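Local atomic coordinates of Spermidine/putrescine ABC transporter, periplasmic binding protein (Treponema pallidum, PDB entry 2V84), a protein that probably binds polyamines such as spermidine and putrescine as the periplasmic, solute-binding lipoprotein of an ABC transporter. Residues 205-217 / 221-235. Numbering follows the deposited sequence.
Sequences VKFDSDGYAKSFA and FVVAHGFAEAFFAET
CG2 of Val205 lies 3.8 Å from CE1 of Phe221, the ring onto which the chain leading into helix 212-217 folds back. The carboxylate of Asp208 meets the edge of the same ring through OD2, while OD1 accepts from Asp210 N, an Asx turn, and from Gly211 N, which extends it to an Asx motif, both from one face of the carboxylate plane. Tyr212 has its CG wedged between backbone N and carbonyl carbon (chi1 65°), and the carbonyl O of His225 lies over the centre of one face of its ring. Its OH takes a nearly straight bond from Phe227 N (3.0 Å, 175°), just where helix 228-234 begins. Strand 223-226 pairs with 125-137 and 160-162 in a mixed sheet of this periplasmic binding protein fold, and helix 212-217 packs on it almost antiparallel, illustrating how a short helix can be closed over the strand that follows it. The His225 side chain comes within about 4 Å of that of Glu168, a predicted spermidine-binding residue. Ala213 sets its CB 3.9 Å from CB of Ala230 where the two helices meet. Ser215 CB sits over the face of the Phe221 ring, a CH-pi contact 3.5 Å from its centroid, and Ser215 O accepts from Phe221 N. Phe216 offers a face to the edge of Phe231, planes 75° apart; a water donates to the carbonyl O atoms of both Phe216 and Phe221. Ala217 CB rests 3.4 Å from Glu234 O.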
ATOM      1  N   VAL A 205      -8.800 -18.491   9.636  1.00 30.92           N
ATOM      2  CA  VAL A 205      -9.976 -18.859   8.821  1.00 31.40           C
ATOM      3  C   VAL A 205      -9.573 -18.958   7.355  1.00 30.98           C
ATOM      4  O   VAL A 205      -9.935 -19.905   6.654  1.00 31.00           O
ATOM      5  CB  VAL A 205     -11.150 -17.832   8.985  1.00 31.48           C
ATOM      6  CG1 VAL A 205     -12.287 -18.118   8.007  1.00 31.82           C
ATOM      7  CG2 VAL A 205     -11.662 -17.818  10.417  1.00 31.43           C
ATOM      8  N   LYS A 206      -8.813 -17.968   6.889  1.00 30.53           N
ATOM      9  CA  LYS A 206      -8.355 -17.930   5.527  1.00 30.21           C
ATOM     10  C   LYS A 206      -7.410 -16.762   5.359  1.00 29.49           C
ATOM     11  O   LYS A 206      -7.185 -15.987   6.302  1.00 28.82           O
ATOM     12  CB  LYS A 206      -9.536 -17.788   4.552  1.00 31.01           C
ATOM     13  CG  LYS A 206     -10.367 -16.526   4.746  1.00 34.02           C
ATOM     14  CD  LYS A 206     -11.645 -16.603   3.929  1.00 38.29           C
ATOM     15  CE  LYS A 206     -12.289 -15.247   3.810  1.00 40.59           C
ATOM     16  NZ  LYS A 206     -13.765 -15.382   3.559  1.00 44.94           N
ATOM     17  N   PHE A 207      -6.835 -16.675   4.164  1.00 28.77           N
ATOM     18  CA  PHE A 207      -6.166 -15.475   3.708  1.00 27.94           C
ATOM     19  C   PHE A 207      -7.205 -14.632   3.019  1.00 27.31           C
ATOM     20  O   PHE A 207      -7.972 -15.143   2.207  1.00 27.90           O
ATOM     21  CB  PHE A 207      -5.029 -15.833   2.733  1.00 28.52           C
ATOM     22  CG  PHE A 207      -3.928 -16.616   3.376  1.00 29.34           C
ATOM     23  CD1 PHE A 207      -3.016 -15.983   4.218  1.00 26.71           C
ATOM     24  CD2 PHE A 207      -3.823 -18.000   3.169  1.00 31.41           C
ATOM     25  CE1 PHE A 207      -1.990 -16.703   4.836  1.00 26.67           C
ATOM     26  CE2 PHE A 207      -2.813 -18.739   3.796  1.00 31.93           C
ATOM     27  CZ  PHE A 207      -1.892 -18.079   4.636  1.00 29.44           C
ATOM     28  N   ASP A 208      -7.224 -13.338   3.322  1.00 26.57           N
ATOM     29  CA  ASP A 208      -8.320 -12.469   2.889  1.00 26.15           C
ATOM     30  C   ASP A 208      -7.839 -11.033   2.780  1.00 25.66           C
ATOM     31  O   ASP A 208      -7.404 -10.451   3.770  1.00 24.53           O
ATOM     32  CB  ASP A 208      -9.455 -12.589   3.929  1.00 25.74           C
ATOM     33  CG  ASP A 208     -10.793 -12.002   3.455  1.00 28.06           C
ATOM     34  OD1 ASP A 208     -10.890 -11.433   2.358  1.00 31.99           O
ATOM     35  OD2 ASP A 208     -11.748 -12.095   4.246  1.00 26.01           O
ATOM     36  N   SER A 209      -7.929 -10.471   1.572  1.00 25.14           N
ATOM     37  CA  SER A 209      -7.624  -9.066   1.326  1.00 26.90           C
ATOM     38  C   SER A 209      -8.875  -8.196   1.056  1.00 28.17           C
ATOM     39  O   SER A 209      -8.736  -6.986   0.866  1.00 28.86           O
ATOM     40  CB  SER A 209      -6.644  -8.924   0.168  1.00 27.34           C
ATOM     41  OG  SER A 209      -5.315  -9.263   0.557  1.00 25.43           O
ATOM     42  N   ASP A 210     -10.065  -8.788   1.012  1.00 29.28           N
ATOM     43  CA  ASP A 210     -11.266  -8.011   0.668  1.00 31.02           C
ATOM     44  C   ASP A 210     -12.465  -8.122   1.586  1.00 31.40           C
ATOM     45  O   ASP A 210     -13.343  -7.257   1.543  1.00 32.39           O
ATOM     46  CB  ASP A 210     -11.714  -8.271  -0.775  1.00 32.29           C
ATOM     47  CG  ASP A 210     -11.487  -9.691  -1.214  1.00 34.30           C
ATOM     48  OD1 ASP A 210     -12.204 -10.583  -0.731  1.00 37.76           O
ATOM     49  OD2 ASP A 210     -10.590  -9.902  -2.067  1.00 39.36           O
ATOM     50  N   GLY A 211     -12.523  -9.180   2.390  1.00 30.76           N
ATOM     51  CA  GLY A 211     -13.635  -9.374   3.319  1.00 30.94           C
ATOM     52  C   GLY A 211     -13.272  -9.213   4.781  1.00 30.63           C
ATOM     53  O   GLY A 211     -14.151  -9.299   5.646  1.00 30.99           O
ATOM     54  N   TYR A 212     -11.989  -8.990   5.060  1.00 29.99           N
ATOM     55  CA  TYR A 212     -11.477  -9.011   6.443  1.00 29.95           C
ATOM     56  C   TYR A 212     -12.026  -7.875   7.290  1.00 30.19           C
ATOM     57  O   TYR A 212     -12.243  -8.047   8.489  1.00 30.10           O
ATOM     58  CB  TYR A 212      -9.932  -8.988   6.464  1.00 29.56           C
ATOM     59  CG  TYR A 212      -9.300  -7.718   5.914  1.00 28.89           C
ATOM     60  CD1 TYR A 212      -9.187  -6.561   6.703  1.00 26.38           C
ATOM     61  CD2 TYR A 212      -8.789  -7.674   4.621  1.00 30.17           C
ATOM     62  CE1 TYR A 212      -8.608  -5.377   6.195  1.00 26.32           C
ATOM     63  CE2 TYR A 212      -8.193  -6.502   4.109  1.00 29.25           C
ATOM     64  CZ  TYR A 212      -8.119  -5.362   4.910  1.00 29.39           C
ATOM     65  OH  TYR A 212      -7.541  -4.205   4.408  1.00 28.60           O
ATOM     66  N   ALA A 213     -12.253  -6.718   6.667  1.00 30.64           N
ATOM     67  CA  ALA A 213     -12.737  -5.541   7.396  1.00 30.42           C
ATOM     68  C   ALA A 213     -14.197  -5.708   7.810  1.00 30.42           C
ATOM     69  O   ALA A 213     -14.580  -5.313   8.919  1.00 30.12           O
ATOM     70  CB  ALA A 213     -12.552  -4.271   6.571  1.00 30.42           C
ATOM     71  N   LYS A 214     -14.995  -6.308   6.926  1.00 30.06           N
ATOM     72  CA  LYS A 214     -16.391  -6.628   7.242  1.00 30.46           C
ATOM     73  C   LYS A 214     -16.488  -7.722   8.287  1.00 29.45           C
ATOM     74  O   LYS A 214     -17.298  -7.632   9.223  1.00 28.15           O
ATOM     75  CB  LYS A 214     -17.176  -7.024   5.987  1.00 30.74           C
ATOM     76  CG  LYS A 214     -18.652  -6.872   6.172  1.00 33.88           C
ATOM     77  CD  LYS A 214     -19.420  -6.970   4.854  1.00 38.27           C
ATOM     78  CE  LYS A 214     -20.153  -8.302   4.768  1.00 39.78           C
ATOM     79  NZ  LYS A 214     -21.574  -8.134   4.367  1.00 41.66           N
ATOM     80  N   SER A 215     -15.657  -8.750   8.125  1.00 28.59           N
ATOM     81  CA  SER A 215     -15.623  -9.868   9.069  1.00 28.15           C
ATOM     82  C   SER A 215     -15.081  -9.419  10.414  1.00 27.75           C
ATOM     83  O   SER A 215     -15.489  -9.931  11.469  1.00 26.59           O
ATOM     84  CB  SER A 215     -14.787 -11.021   8.507  1.00 28.64           C
ATOM     85  OG  SER A 215     -15.369 -11.528   7.314  1.00 28.72           O
ATOM     86  N   PHE A 216     -14.172  -8.451  10.388  1.00 26.64           N
ATOM     87  CA  PHE A 216     -13.714  -7.858  11.635  1.00 27.17           C
ATOM     88  C   PHE A 216     -14.837  -7.038  12.300  1.00 27.07           C
ATOM     89  O   PHE A 216     -15.021  -7.092  13.518  1.00 26.63           O
ATOM     90  CB  PHE A 216     -12.429  -7.040  11.418  1.00 26.67           C
ATOM     91  CG  PHE A 216     -11.870  -6.477  12.680  1.00 27.28           C
ATOM     92  CD1 PHE A 216     -10.962  -7.205  13.443  1.00 25.09           C
ATOM     93  CD2 PHE A 216     -12.299  -5.226  13.142  1.00 27.22           C
ATOM     94  CE1 PHE A 216     -10.479  -6.683  14.644  1.00 24.87           C
ATOM     95  CE2 PHE A 216     -11.809  -4.702  14.336  1.00 27.73           C
ATOM     96  CZ  PHE A 216     -10.904  -5.433  15.082  1.00 24.67           C
ATOM     97  N   ALA A 217     -15.606  -6.304  11.491  1.00 27.79           N
ATOM     98  CA  ALA A 217     -16.724  -5.501  12.012  1.00 28.02           C
ATOM     99  C   ALA A 217     -17.826  -6.331  12.658  1.00 28.56           C
ATOM    100  O   ALA A 217     -18.421  -5.896  13.656  1.00 28.93           O
ATOM    101  CB  ALA A 217     -17.302  -4.581  10.916  1.00 27.82           C
ATOM    102  N   PHE A 221     -13.880 -12.138  12.783  1.00 28.06           N
ATOM    103  CA  PHE A 221     -12.439 -12.147  13.018  1.00 27.21           C
ATOM    104  C   PHE A 221     -12.170 -11.202  14.169  1.00 26.66           C
ATOM    105  O   PHE A 221     -12.684 -10.083  14.167  1.00 27.41           O
ATOM    106  CB  PHE A 221     -11.620 -11.660  11.813  1.00 27.74           C
ATOM    107  CG  PHE A 221     -11.884 -12.395  10.513  1.00 29.00           C
ATOM    108  CD1 PHE A 221     -12.481 -13.656  10.483  1.00 31.72           C
ATOM    109  CD2 PHE A 221     -11.471 -11.826   9.312  1.00 30.35           C
ATOM    110  CE1 PHE A 221     -12.691 -14.315   9.258  1.00 31.55           C
ATOM    111  CE2 PHE A 221     -11.671 -12.470   8.099  1.00 30.79           C
ATOM    112  CZ  PHE A 221     -12.285 -13.717   8.066  1.00 30.47           C
ATOM    113  N   VAL A 222     -11.369 -11.625  15.144  1.00 25.40           N
ATOM    114  CA  VAL A 222     -11.083 -10.740  16.282  1.00 25.20           C
ATOM    115  C   VAL A 222      -9.680 -10.139  16.199  1.00 24.47           C
ATOM    116  O   VAL A 222      -9.348  -9.186  16.910  1.00 24.68           O
ATOM    117  CB  VAL A 222     -11.355 -11.406  17.675  1.00 25.48           C
ATOM    118  CG1 VAL A 222     -12.839 -11.745  17.841  1.00 25.45           C
ATOM    119  CG2 VAL A 222     -10.472 -12.647  17.890  1.00 25.68           C
ATOM    120  N   VAL A 223      -8.873 -10.692  15.297  1.00 24.81           N
ATOM    121  CA  VAL A 223      -7.571 -10.144  14.957  1.00 23.29           C
ATOM    122  C   VAL A 223      -7.459 -10.323  13.452  1.00 23.93           C
ATOM    123  O   VAL A 223      -7.703 -11.403  12.931  1.00 23.29           O
ATOM    124  CB  VAL A 223      -6.408 -10.908  15.609  1.00 23.41           C
ATOM    125  CG1 VAL A 223      -5.085 -10.303  15.157  1.00 21.47           C
ATOM    126  CG2 VAL A 223      -6.483 -10.869  17.124  1.00 21.18           C
ATOM    127  N   ALA A 224      -7.099  -9.260  12.745  1.00 23.86           N
ATOM    128  CA  ALA A 224      -6.904  -9.402  11.300  1.00 23.18           C
ATOM    129  C   ALA A 224      -5.783  -8.544  10.785  1.00 23.85           C
ATOM    130  O   ALA A 224      -5.559  -7.447  11.261  1.00 24.20           O
ATOM    131  CB  ALA A 224      -8.209  -9.098  10.534  1.00 23.16           C
ATOM    132  N   HIS A 225      -5.078  -9.074   9.783  1.00 24.50           N
ATOM    133  CA  HIS A 225      -4.039  -8.357   9.054  1.00 24.90           C
ATOM    134  C   HIS A 225      -4.709  -7.491   7.969  1.00 25.47           C
ATOM    135  O   HIS A 225      -5.594  -7.974   7.253  1.00 24.38           O
ATOM    136  CB  HIS A 225      -3.168  -9.435   8.409  1.00 24.19           C
ATOM    137  CG  HIS A 225      -1.954  -8.936   7.698  1.00 23.81           C
ATOM    138  ND1 HIS A 225      -1.344  -9.682   6.719  1.00 24.01           N
ATOM    139  CD2 HIS A 225      -1.226  -7.801   7.818  1.00 21.26           C
ATOM    140  CE1 HIS A 225      -0.282  -9.038   6.269  1.00 22.99           C
ATOM    141  NE2 HIS A 225      -0.186  -7.889   6.918  1.00 22.43           N
ATOM    142  N   GLY A 226      -4.320  -6.221   7.852  1.00 25.11           N
ATOM    143  CA  GLY A 226      -4.926  -5.383   6.816  1.00 25.65           C
ATOM    144  C   GLY A 226      -4.647  -3.902   6.931  1.00 26.36           C
ATOM    145  O   GLY A 226      -3.792  -3.491   7.695  1.00 25.89           O
ATOM    146  N   PHE A 227      -5.367  -3.108   6.144  1.00 26.68           N
ATOM    147  CA  PHE A 227      -5.178  -1.669   6.153  1.00 27.43           C
ATOM    148  C   PHE A 227      -6.123  -0.972   7.104  1.00 26.51           C
ATOM    149  O   PHE A 227      -7.316  -1.244   7.150  1.00 27.37           O
ATOM    150  CB  PHE A 227      -5.293  -1.083   4.749  1.00 27.96           C
ATOM    151  CG  PHE A 227      -4.333  -1.688   3.769  1.00 29.72           C
ATOM    152  CD1 PHE A 227      -2.968  -1.541   3.925  1.00 30.02           C
ATOM    153  CD2 PHE A 227      -4.808  -2.386   2.670  1.00 32.94           C
ATOM    154  CE1 PHE A 227      -2.069  -2.104   3.003  1.00 31.30           C
ATOM    155  CE2 PHE A 227      -3.938  -2.938   1.748  1.00 32.89           C
ATOM    156  CZ  PHE A 227      -2.570  -2.809   1.914  1.00 31.95           C
ATOM    157  N   ALA A 228      -5.553  -0.056   7.867  1.00 27.50           N
ATOM    158  CA  ALA A 228      -6.284   0.714   8.873  1.00 27.45           C
ATOM    159  C   ALA A 228      -7.513   1.398   8.284  1.00 28.51           C
ATOM    160  O   ALA A 228      -8.598   1.376   8.884  1.00 27.91           O
ATOM    161  CB  ALA A 228      -5.352   1.743   9.488  1.00 28.16           C
ATOM    162  N   GLU A 229      -7.358   1.996   7.106  1.00 28.97           N
ATOM    163  CA  GLU A 229      -8.487   2.696   6.481  1.00 30.00           C
ATOM    164  C   GLU A 229      -9.686   1.784   6.200  1.00 29.74           C
ATOM    165  O   GLU A 229     -10.820   2.245   6.230  1.00 29.83           O
ATOM    166  CB  GLU A 229      -8.037   3.458   5.216  1.00 30.12           C
ATOM    167  CG  GLU A 229      -7.604   2.585   4.002  1.00 32.29           C
ATOM    168  CD  GLU A 229      -6.148   2.177   4.030  1.00 33.36           C
ATOM    169  OE1 GLU A 229      -5.488   2.305   5.092  1.00 33.06           O
ATOM    170  OE2 GLU A 229      -5.659   1.707   2.984  1.00 31.17           O
ATOM    171  N   ALA A 230      -9.443   0.501   5.918  1.00 29.78           N
ATOM    172  CA  ALA A 230     -10.537  -0.465   5.726  1.00 29.46           C
ATOM    173  C   ALA A 230     -11.234  -0.850   7.033  1.00 29.41           C
ATOM    174  O   ALA A 230     -12.458  -0.851   7.118  1.00 29.61           O
ATOM    175  CB  ALA A 230     -10.034  -1.708   5.000  1.00 29.73           C
ATOM    176  N   PHE A 231     -10.463  -1.180   8.067  1.00 28.91           N
ATOM    177  CA  PHE A 231     -11.049  -1.532   9.370  1.00 28.32           C
ATOM    178  C   PHE A 231     -11.925  -0.397   9.875  1.00 28.82           C
ATOM    179  O   PHE A 231     -13.041  -0.609  10.359  1.00 29.16           O
ATOM    180  CB  PHE A 231      -9.926  -1.811  10.382  1.00 28.32           C
ATOM    181  CG  PHE A 231      -9.170  -3.086  10.122  1.00 26.35           C
ATOM    182  CD1 PHE A 231      -9.798  -4.320  10.303  1.00 26.02           C
ATOM    183  CD2 PHE A 231      -7.836  -3.064   9.742  1.00 24.76           C
ATOM    184  CE1 PHE A 231      -9.113  -5.517  10.078  1.00 24.09           C
ATOM    185  CE2 PHE A 231      -7.130  -4.266   9.515  1.00 25.46           C
ATOM    186  CZ  PHE A 231      -7.787  -5.500   9.677  1.00 26.27           C
ATOM    187  N   PHE A 232     -11.424   0.826   9.762  1.00 28.97           N
ATOM    188  CA  PHE A 232     -12.131   1.947  10.365  1.00 30.11           C
ATOM    189  C   PHE A 232     -13.294   2.439   9.511  1.00 30.30           C
ATOM    190  O   PHE A 232     -14.285   2.905  10.049  1.00 30.89           O
ATOM    191  CB  PHE A 232     -11.147   3.058  10.731  1.00 29.78           C
ATOM    192  CG  PHE A 232     -10.267   2.716  11.911  1.00 29.86           C
ATOM    193  CD1 PHE A 232     -10.754   2.836  13.214  1.00 30.98           C
ATOM    194  CD2 PHE A 232      -8.959   2.277  11.717  1.00 30.21           C
ATOM    195  CE1 PHE A 232      -9.957   2.518  14.313  1.00 31.10           C
ATOM    196  CE2 PHE A 232      -8.143   1.943  12.810  1.00 31.12           C
ATOM    197  CZ  PHE A 232      -8.645   2.086  14.112  1.00 29.48           C
ATOM    198  N   ALA A 233     -13.189   2.319   8.190  1.00 31.42           N
ATOM    199  CA  ALA A 233     -14.313   2.675   7.303  1.00 32.61           C
ATOM    200  C   ALA A 233     -15.482   1.733   7.521  1.00 33.50           C
ATOM    201  O   ALA A 233     -16.660   2.137   7.467  1.00 33.96           O
ATOM    202  CB  ALA A 233     -13.864   2.637   5.845  1.00 32.79           C
ATOM    203  N   GLU A 234     -15.157   0.482   7.824  1.00 34.56           N
ATOM    204  CA  GLU A 234     -16.140  -0.591   7.875  1.00 35.46           C
ATOM    205  C   GLU A 234     -16.771  -0.820   9.248  1.00 35.79           C
ATOM    206  O   GLU A 234     -17.766  -1.545   9.369  1.00 36.03           O
ATOM    207  CB  GLU A 234     -15.474  -1.871   7.400  1.00 35.88           C
ATOM    208  CG  GLU A 234     -16.428  -2.979   7.078  1.00 38.01           C
ATOM    209  CD  GLU A 234     -16.795  -3.008   5.625  1.00 41.12           C
ATOM    210  OE1 GLU A 234     -15.913  -2.713   4.778  1.00 42.60           O
ATOM    211  OE2 GLU A 234     -17.963  -3.342   5.342  1.00 41.75           O
ATOM    212  N   THR A 235     -16.196  -0.225  10.288  1.00 36.06           N
ATOM    213  CA  THR A 235     -16.728  -0.382  11.645  1.00 35.88           C
ATOM    214  C   THR A 235     -17.345   0.939  12.074  1.00 35.81           C
ATOM    215  O   THR A 235     -16.725   1.981  11.883  1.00 35.47           O
ATOM    216  CB  THR A 235     -15.610  -0.808  12.647  1.00 35.98           C
ATOM    217  OG1 THR A 235     -15.148  -2.124  12.325  1.00 36.88           O
ATOM    218  CG2 THR A 235     -16.131  -0.839  14.074  1.00 36.64           C
TER
HETATM  219  O   HOH W   1      -6.742 -10.262   6.784  1.00 21.99           O
HETATM  220  O   HOH W   2     -13.944  -8.238  15.864  1.00 31.60           O